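Local atomic coordinates of subtilisin-like protein (PDB entry 3ZXY), a protein that probably cleaves peptide bonds as a serine endopeptidase of the subtilase family, this chain being the protease domain of a longer protein. Residues R96-A101 and H107-S112; N128-C133 and A156-V161; H23-G28 and L196-G201. The protein carries 1 engineered substitution. All coordinates share one frame; numbering follows the deposited sequence.

How the interactions relate
From the N terminus, the first segment met is 23-28, in the loop between strands 11-16 and 30-33; its partner, 196-201, arrives 168 residues later, so interaction 3 closes the longest loop. Interactions 1 and 2 are both nested inside that loop and follow one another in series. Interaction 1 closes first, across five residues, and lays helix 91-103 on strand 108-111 of the parallel sheet. Interaction 2 then joins helix 124-135 to the turn preceding strand 162-167. The first two contacts touch, with Ile98 CG2 3.5 Å from Cys133 SG. Interaction 3 stands apart, its centre about 21 Å from that of interaction 1, and ties an N-terminal loop to hairpin strand 195-198.

Interaction 1 (R96-A101 and H107-S112); sequences RGIERA and HIINIS
No flat group enters the contact of Ile98 and Ala101 with Ile109 and Ile111, whose side chains are all aliphatic. A planar group on the far side of the strand is the amide of Asn110: its ND2 donates to Ser112 OG at 3.0 Å with an angle of 154°, the hydroxyl lying close to the amide plane. Asn110 OD1 is bonded to Ser218 OG, so both ends of the amide are held and its rotation is fixed. The helix and strand form the returning half of a beta-alpha-beta crossover in the subtilisin-like alpha/beta fold: helix 91-103 follows strand 75-80 and leads into the parallel strand 108-111, with strand 11-16 lying between the two in the sheet. Accordingly, the short helix and strand axes run nearly antiparallel, at 155°, and approach to 9.7 Å. Ile109 rises toward the helix, with CG1 anti to its carbonyl carbon (chi1 -63°) and CD1 extended beyond it. Ile109 CD1 touches Ala101 CB at 3.7 Å and lies 4.0 Å from Ile98 O, so it reaches the helix backbone between the two side chains. One turn back along the helix, Ile98 crosses Ile109 and Ile111 at about right angles, using different branches for each: CG2 faces Ile109, whereas the CG1-CD1 arm meets Ile111. Leu15 and Ala13 of strand 11-16 also touch the helix residues. Beyond the sheet, Ser112 OG is bonded to Ala211 O; Ala211 is the engineered replacement at a predicted charge-relay position, and the Ile111 side chain is about 7 Å from that of Asp16, another such position. The methyl ends of Ile98 and Ile111, CD1 to CD1, meet at 3.8 Å.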
loop_
_atom_site.group_PDB
_atom_site.type_symbol
_atom_site.label_atom_id
_atom_site.label_comp_id
_atom_site.label_asym_id
_atom_site.label_seq_id
_atom_site.Cartn_x
_atom_site.Cartn_y
_atom_site.Cartn_z
ATOM N N ARG A 96 13.583 -9.356 3.148
ATOM C CA ARG A 96 13.396 -9.954 4.469
ATOM C C ARG A 96 12.040 -9.580 5.073
ATOM O O ARG A 96 11.363 -10.419 5.665
ATOM C CB ARG A 96 14.519 -9.513 5.408
ATOM C CG ARG A 96 14.480 -10.193 6.761
ATOM C CD ARG A 96 15.590 -9.735 7.701
ATOM N NE ARG A 96 16.937 -9.884 7.129
ATOM C CZ ARG A 96 17.668 -8.898 6.602
ATOM N NH1 ARG A 96 17.217 -7.645 6.564
ATOM N NH2 ARG A 96 18.882 -9.164 6.116
ATOM N N GLY A 97 11.644 -8.323 4.921
ATOM C CA GLY A 97 10.362 -7.866 5.434
ATOM C C GLY A 97 9.208 -8.537 4.712
ATOM O O GLY A 97 8.190 -8.866 5.316
ATOM N N ILE A 98 9.346 -8.687 3.398
ATOM C CA ILE A 98 8.313 -9.332 2.594
ATOM C C ILE A 98 8.129 -10.783 3.052
ATOM O O ILE A 98 7.008 -11.231 3.283
ATOM C CB ILE A 98 8.654 -9.268 1.097
ATOM C CG1 ILE A 98 8.505 -7.832 0.575
ATOM C CG2 ILE A 98 7.776 -10.227 0.301
ATOM C CD1 ILE A 98 9.089 -7.606 -0.808
ATOM N N GLU A 99 9.225 -11.514 3.218
ATOM C CA GLU A 99 9.121 -12.903 3.692
ATOM C C GLU A 99 8.482 -12.967 5.094
ATOM O O GLU A 99 7.674 -13.863 5.374
ATOM C CB GLU A 99 10.502 -13.597 3.583
ATOM C CG GLU A 99 10.950 -13.581 2.120
ATOM C CD GLU A 99 12.149 -14.425 1.746
ATOM O OE1 GLU A 99 12.701 -15.167 2.590
ATOM O OE2 GLU A 99 12.527 -14.335 0.546
ATOM N N ARG A 100 8.820 -12.020 5.969
ATOM C CA ARG A 100 8.235 -11.951 7.315
ATOM C C ARG A 100 6.715 -11.827 7.208
ATOM O O ARG A 100 5.961 -12.509 7.892
ATOM C CB ARG A 100 8.802 -10.735 8.075
ATOM C CG ARG A 100 8.445 -10.642 9.554
ATOM C CD ARG A 100 9.331 -11.531 10.415
ATOM N NE ARG A 100 9.314 -11.159 11.840
ATOM C CZ ARG A 100 8.515 -11.668 12.779
ATOM N NH1 ARG A 100 7.636 -12.626 12.508
ATOM N NH2 ARG A 100 8.610 -11.221 14.024
ATOM N N ALA A 101 6.278 -10.940 6.324
ATOM C CA ALA A 101 4.852 -10.695 6.143
ATOM C C ALA A 101 4.134 -11.895 5.551
ATOM O O ALA A 101 3.067 -12.265 6.023
ATOM C CB ALA A 101 4.625 -9.475 5.260
ATOM N N HIS A 107 -2.365 -11.011 3.520
ATOM C CA HIS A 107 -3.039 -11.046 2.214
ATOM C C HIS A 107 -2.532 -9.950 1.304
ATOM O O HIS A 107 -2.477 -10.117 0.086
ATOM C CB HIS A 107 -4.545 -10.861 2.374
ATOM C CG HIS A 107 -5.210 -11.979 3.090
ATOM N ND1 HIS A 107 -5.497 -11.929 4.401
ATOM C CD2 HIS A 107 -5.665 -13.202 2.629
ATOM C CE1 HIS A 107 -6.076 -13.072 4.773
ATOM N NE2 HIS A 107 -6.191 -13.860 3.688
ATOM N N ILE A 108 -2.204 -8.803 1.900
ATOM C CA ILE A 108 -1.753 -7.611 1.200
ATOM C C ILE A 108 -0.514 -7.118 1.926
ATOM O O ILE A 108 -0.465 -7.149 3.163
ATOM C CB ILE A 108 -2.830 -6.499 1.212
ATOM C CG1 ILE A 108 -4.039 -6.911 0.384
ATOM C CG2 ILE A 108 -2.272 -5.159 0.709
ATOM C CD1 ILE A 108 -5.297 -6.175 0.791
ATOM N N ILE A 109 0.488 -6.717 1.149
ATOM C CA ILE A 109 1.731 -6.128 1.671
ATOM C C ILE A 109 1.857 -4.740 1.046
ATOM O O ILE A 109 2.001 -4.606 -0.164
ATOM C CB ILE A 109 2.953 -7.010 1.337
ATOM C CG1 ILE A 109 2.817 -8.373 2.014
ATOM C CG2 ILE A 109 4.260 -6.334 1.783
ATOM C CD1 ILE A 109 3.918 -9.363 1.663
ATOM N N ASN A 110 1.758 -3.717 1.882
ATOM C CA ASN A 110 1.918 -2.321 1.440
ATOM C C ASN A 110 3.381 -1.936 1.551
ATOM O O ASN A 110 3.954 -1.993 2.638
ATOM C CB ASN A 110 1.071 -1.406 2.335
ATOM C CG ASN A 110 1.089 0.053 1.900
ATOM O OD1 ASN A 110 0.162 0.510 1.231
ATOM N ND2 ASN A 110 2.157 0.793 2.243
ATOM N N ILE A 111 3.979 -1.538 0.434
ATOM C CA ILE A 111 5.366 -1.027 0.446
ATOM C C ILE A 111 5.375 0.366 -0.182
ATOM O O ILE A 111 5.451 0.527 -1.403
ATOM C CB ILE A 111 6.327 -1.958 -0.301
ATOM C CG1 ILE A 111 6.273 -3.372 0.283
ATOM C CG2 ILE A 111 7.752 -1.405 -0.258
ATOM C CD1 ILE A 111 7.234 -4.351 -0.361
ATOM N N SER A 112 5.297 1.366 0.677
ATOM C CA SER A 112 5.328 2.762 0.264
ATOM C C SER A 112 6.770 3.200 0.140
ATOM O O SER A 112 7.229 4.100 0.853
ATOM C CB SER A 112 4.616 3.638 1.279
ATOM O OG SER A 112 3.210 3.419 1.225
#

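Interaction 2 (N128-C133 and A156-V161); sequences NAVSLC and AALPAV
Leu158 is the first residue of the 156-161 loop to meet Val130, the helix residue that carries this contact. Leu158 CD1 touches Val130 CG2 at 3.8 Å, and the two side chains cross at about a right angle; Leu126, one turn earlier on the same helix, also packs on Leu158, and Gln186 NE2 bonds to Leu158 O. At Pro159 the meeting is with the backbone: Val130 CG1 lies 3.5 Å from Pro159 O. This branch stands anti to the backbone N of Val130 (chi1 174°), while CG2 stands anti to the carbonyl carbon, so one branch faces Leu158 while the other reaches Pro159 and, further on, Val161. A water lies 3.0 Å from Pro159 O and 3.1 Å from Val130 O, placed to donate to both carbonyls, although other acceptors compete for its protons. Ala160 takes a positive phi of 71°, as expected at the third position of a type II beta turn, with Pro159 at the second. The turn is closed by Val161 N bonding to Leu158 O at 3.3 Å, and it brings Val161 back to the same helix residue, Val161 CG2 meeting Val130 CG1 at 3.8 Å. Leu140 of strand 139-143 touches both valines, placing the sheet beneath them. No direct hydrogen bond links 128-133 with 156-161, so apolar contact and the water join them. The arrangement belongs to the alpha/beta core of the subtilisin-like fold, where helix 124-135 covers the parallel sheet beside the turn that leads into strand 162-167.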
loop_
_atom_site.group_PDB
_atom_site.type_symbol
_atom_site.label_atom_id
_atom_site.label_comp_id
_atom_site.label_asym_id
_atom_site.label_seq_id
_atom_site.Cartn_x
_atom_site.Cartn_y
_atom_site.Cartn_z
ATOM N N ASN A 128 13.066 -12.841 -5.689
ATOM C CA ASN A 128 12.616 -14.084 -5.074
ATOM C C ASN A 128 11.499 -13.841 -4.074
ATOM O O ASN A 128 10.565 -14.633 -3.982
ATOM C CB ASN A 128 13.781 -14.784 -4.366
ATOM C CG ASN A 128 14.760 -15.436 -5.334
ATOM O OD1 ASN A 128 14.542 -15.456 -6.549
ATOM N ND2 ASN A 128 15.841 -15.980 -4.795
ATOM N N ALA A 129 11.593 -12.751 -3.318
ATOM C CA ALA A 129 10.563 -12.441 -2.331
ATOM C C ALA A 129 9.257 -12.083 -3.031
ATOM O O ALA A 129 8.174 -12.457 -2.582
ATOM C CB ALA A 129 11.011 -11.317 -1.412
ATOM N N VAL A 130 9.352 -11.378 -4.150
ATOM C CA VAL A 130 8.154 -11.018 -4.907
ATOM C C VAL A 130 7.555 -12.259 -5.569
ATOM O O VAL A 130 6.331 -12.416 -5.618
ATOM C CB VAL A 130 8.466 -9.897 -5.917
ATOM C CG1 VAL A 130 7.265 -9.612 -6.811
ATOM C CG2 VAL A 130 8.863 -8.646 -5.164
ATOM N N SER A 131 8.409 -13.156 -6.046
ATOM C CA SER A 131 7.955 -14.445 -6.572
ATOM C C SER A 131 7.223 -15.248 -5.498
ATOM O O SER A 131 6.203 -15.891 -5.788
ATOM C CB SER A 131 9.141 -15.237 -7.135
ATOM O OG SER A 131 8.726 -16.517 -7.599
ATOM N N LEU A 132 7.721 -15.209 -4.261
ATOM C CA LEU A 132 7.074 -15.886 -3.131
ATOM C C LEU A 132 5.652 -15.351 -2.929
ATOM O O LEU A 132 4.719 -16.123 -2.687
ATOM C CB LEU A 132 7.894 -15.696 -1.846
ATOM C CG LEU A 132 7.336 -16.293 -0.551
ATOM C CD1 LEU A 132 7.433 -17.809 -0.604
ATOM C CD2 LEU A 132 8.056 -15.743 0.678
ATOM N N CYS A 133 5.487 -14.034 -3.006
ATOM C CA CYS A 133 4.152 -13.447 -2.923
ATOM C C CYS A 133 3.260 -13.977 -4.036
ATOM O O CYS A 133 2.098 -14.336 -3.800
ATOM C CB CYS A 133 4.215 -11.928 -3.028
ATOM S SG CYS A 133 4.993 -11.165 -1.598
ATOM N N ALA A 156 7.748 -1.822 -7.226
ATOM C CA ALA A 156 6.554 -1.470 -8.001
ATOM C C ALA A 156 6.507 -2.080 -9.405
ATOM O O ALA A 156 5.418 -2.425 -9.873
ATOM C CB ALA A 156 6.406 0.035 -8.089
ATOM N N ALA A 157 7.649 -2.187 -10.086
ATOM C CA ALA A 157 7.722 -2.693 -11.455
ATOM C C ALA A 157 7.791 -4.223 -11.596
ATOM O O ALA A 157 7.847 -4.759 -12.717
ATOM C CB ALA A 157 8.922 -2.060 -12.183
ATOM N N LEU A 158 7.799 -4.944 -10.474
ATOM C CA LEU A 158 8.082 -6.373 -10.517
ATOM C C LEU A 158 6.823 -7.196 -10.783
ATOM O O LEU A 158 5.717 -6.695 -10.653
ATOM C CB LEU A 158 8.788 -6.806 -9.231
ATOM C CG LEU A 158 10.191 -6.209 -9.050
ATOM C CD1 LEU A 158 10.809 -6.721 -7.750
ATOM C CD2 LEU A 158 11.105 -6.523 -10.219
ATOM N N PRO A 159 6.992 -8.462 -11.174
ATOM C CA PRO A 159 5.810 -9.229 -11.627
ATOM C C PRO A 159 4.700 -9.401 -10.588
ATOM O O PRO A 159 4.960 -9.732 -9.441
ATOM C CB PRO A 159 6.396 -10.573 -12.032
ATOM C CG PRO A 159 7.831 -10.282 -12.342
ATOM C CD PRO A 159 8.249 -9.193 -11.413
ATOM N N ALA A 160 3.465 -9.171 -11.033
ATOM C CA ALA A 160 2.248 -9.340 -10.224
ATOM C C ALA A 160 2.056 -8.300 -9.129
ATOM O O ALA A 160 1.134 -8.414 -8.321
ATOM C CB ALA A 160 2.158 -10.747 -9.649
ATOM N N VAL A 161 2.908 -7.283 -9.104
ATOM C CA VAL A 161 2.774 -6.173 -8.176
ATOM C C VAL A 161 1.721 -5.209 -8.707
ATOM O O VAL A 161 1.500 -5.122 -9.920
ATOM C CB VAL A 161 4.133 -5.483 -7.960
ATOM C CG1 VAL A 161 4.018 -4.267 -7.045
ATOM C CG2 VAL A 161 5.101 -6.523 -7.364
HETATM O O HOH W 1 4.144 -10.556 -6.679
#

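Interaction 3 (H23-G28 and L196-G201); sequences HPCFQG and LGAKPG
This is a CH-pi contact between a loop histidine and a strand alanine, at the junction of the loop after strand 11-16 with the end of strand 195-198. Ala198 CB stands over the centre of the His23 ring, 3.6 Å from the centroid and only 8° off the ring normal. Pro24 CD covers the opposite face, displaced toward the rim, so the imidazole is sandwiched between aliphatic groups. The ring edge is engaged too. His23 ND1 accepts from Cys25 N at 3.0 Å, with an angle of 169° and the donor near the ring plane, while NE2 is bonded to Gly203 O. An accepting ND1 and a carbonyl partner at NE2 are consistent with a neutral ring protonated on NE2. Lys199 O lies 3.1 Å from His23 CD2, at the ring edge and near its plane. Gly203 belongs to the link of the antiparallel beta hairpin formed by strands 195-198 and 204-207 of this subtilisin-like domain; the histidine thus touches the hairpin at both its first strand and its turn. With CG anti to the backbone N (chi1 -170°), the imidazole extends from the loop to reach them. A leucine in its place would probably leave Cys25 N and Gly203 O without their ring partners and Ala198 CB without the flat face beneath it. Beside the ring, Cys25 SG packs on Ala198 CB at 3.8 Å and also lies over the centre of the Phe26 ring. Ser57 of helix 47-60, which carries the predicted charge-relay residue His51, touches Cys25 and bonds through OG to Ala198 N.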
loop_
_atom_site.group_PDB
_atom_site.type_symbol
_atom_site.label_atom_id
_atom_site.label_comp_id
_atom_site.label_asym_id
_atom_site.label_seq_id
_atom_site.Cartn_x
_atom_site.Cartn_y
_atom_site.Cartn_z
ATOM N N HIS A 23 -0.647 6.309 19.152
ATOM C CA HIS A 23 -1.385 7.462 18.652
ATOM C C HIS A 23 -2.874 7.217 18.826
ATOM O O HIS A 23 -3.334 6.089 18.625
ATOM C CB HIS A 23 -1.058 7.713 17.177
ATOM C CG HIS A 23 -1.593 9.020 16.644
ATOM N ND1 HIS A 23 -2.889 9.186 16.293
ATOM C CD2 HIS A 23 -0.952 10.225 16.358
ATOM C CE1 HIS A 23 -3.074 10.448 15.851
ATOM N NE2 HIS A 23 -1.887 11.084 15.893
ATOM N N PRO A 24 -3.646 8.263 19.206
ATOM C CA PRO A 24 -5.081 8.080 19.427
ATOM C C PRO A 24 -5.854 7.520 18.249
ATOM O O PRO A 24 -6.890 6.880 18.456
ATOM C CB PRO A 24 -5.578 9.494 19.730
ATOM C CG PRO A 24 -4.391 10.221 20.241
ATOM C CD PRO A 24 -3.214 9.637 19.535
ATOM N N CYS A 25 -5.380 7.744 17.027
ATOM C CA CYS A 25 -6.104 7.213 15.878
ATOM C C CYS A 25 -6.086 5.691 15.826
ATOM O O CYS A 25 -6.917 5.109 15.157
ATOM C CB CYS A 25 -5.625 7.800 14.545
ATOM S SG CYS A 25 -4.108 7.076 13.891
ATOM N N PHE A 26 -5.160 5.033 16.529
ATOM C CA PHE A 26 -5.090 3.572 16.512
ATOM C C PHE A 26 -5.819 2.884 17.658
ATOM O O PHE A 26 -5.769 1.663 17.759
ATOM C CB PHE A 26 -3.639 3.093 16.485
ATOM C CG PHE A 26 -2.871 3.545 15.279
ATOM C CD1 PHE A 26 -3.254 3.143 14.001
ATOM C CD2 PHE A 26 -1.748 4.355 15.415
ATOM C CE1 PHE A 26 -2.544 3.546 12.893
ATOM C CE2 PHE A 26 -1.035 4.758 14.300
ATOM C CZ PHE A 26 -1.431 4.345 13.041
ATOM N N GLN A 27 -6.494 3.647 18.513
ATOM C CA GLN A 27 -7.211 3.069 19.636
ATOM C C GLN A 27 -8.417 2.320 19.090
ATOM O O GLN A 27 -9.327 2.917 18.520
ATOM C CB GLN A 27 -7.623 4.150 20.635
ATOM C CG GLN A 27 -8.401 3.633 21.834
ATOM C CD GLN A 27 -7.619 2.647 22.694
ATOM O OE1 GLN A 27 -6.576 2.982 23.256
ATOM N NE2 GLN A 27 -8.154 1.431 22.841
ATOM N N GLY A 28 -8.405 1.004 19.243
ATOM C CA GLY A 28 -9.429 0.176 18.640
ATOM C C GLY A 28 -8.925 -0.667 17.492
ATOM O O GLY A 28 -9.594 -1.611 17.094
ATOM N N LEU A 196 -4.350 13.086 4.631
ATOM C CA LEU A 196 -4.327 13.183 6.102
ATOM C C LEU A 196 -3.756 11.909 6.720
ATOM O O LEU A 196 -4.084 10.797 6.311
ATOM C CB LEU A 196 -5.748 13.409 6.624
ATOM C CG LEU A 196 -5.901 13.661 8.127
ATOM C CD1 LEU A 196 -5.221 14.951 8.567
ATOM C CD2 LEU A 196 -7.382 13.672 8.466
ATOM N N GLY A 197 -2.862 12.075 7.687
ATOM C CA GLY A 197 -2.351 10.935 8.432
ATOM C C GLY A 197 -1.814 11.383 9.778
ATOM O O GLY A 197 -1.710 12.574 10.057
ATOM N N ALA A 198 -1.501 10.404 10.616
ATOM C CA ALA A 198 -1.009 10.621 11.968
ATOM C C ALA A 198 0.479 10.956 12.043
ATOM O O ALA A 198 1.267 10.498 11.217
ATOM C CB ALA A 198 -1.274 9.372 12.798
ATOM N N LYS A 199 0.834 11.747 13.051
ATOM C CA LYS A 199 2.231 12.081 13.379
ATOM C C LYS A 199 2.646 11.347 14.637
ATOM O O LYS A 199 1.894 11.349 15.611
ATOM C CB LYS A 199 2.374 13.569 13.659
ATOM C CG LYS A 199 2.204 14.445 12.433
ATOM C CD LYS A 199 2.736 15.852 12.674
ATOM C CE LYS A 199 1.958 16.599 13.740
ATOM N NZ LYS A 199 2.543 17.944 13.989
ATOM N N PRO A 200 3.847 10.751 14.651
ATOM C CA PRO A 200 4.291 10.104 15.874
ATOM C C PRO A 200 4.367 11.099 17.020
ATOM O O PRO A 200 4.846 12.218 16.853
ATOM C CB PRO A 200 5.668 9.532 15.518
ATOM C CG PRO A 200 6.077 10.218 14.270
ATOM C CD PRO A 200 4.833 10.626 13.564
ATOM N N GLY A 201 3.863 10.684 18.173
ATOM C CA GLY A 201 3.828 11.537 19.344
ATOM C C GLY A 201 2.599 12.419 19.450
ATOM O O GLY A 201 2.421 13.119 20.466
#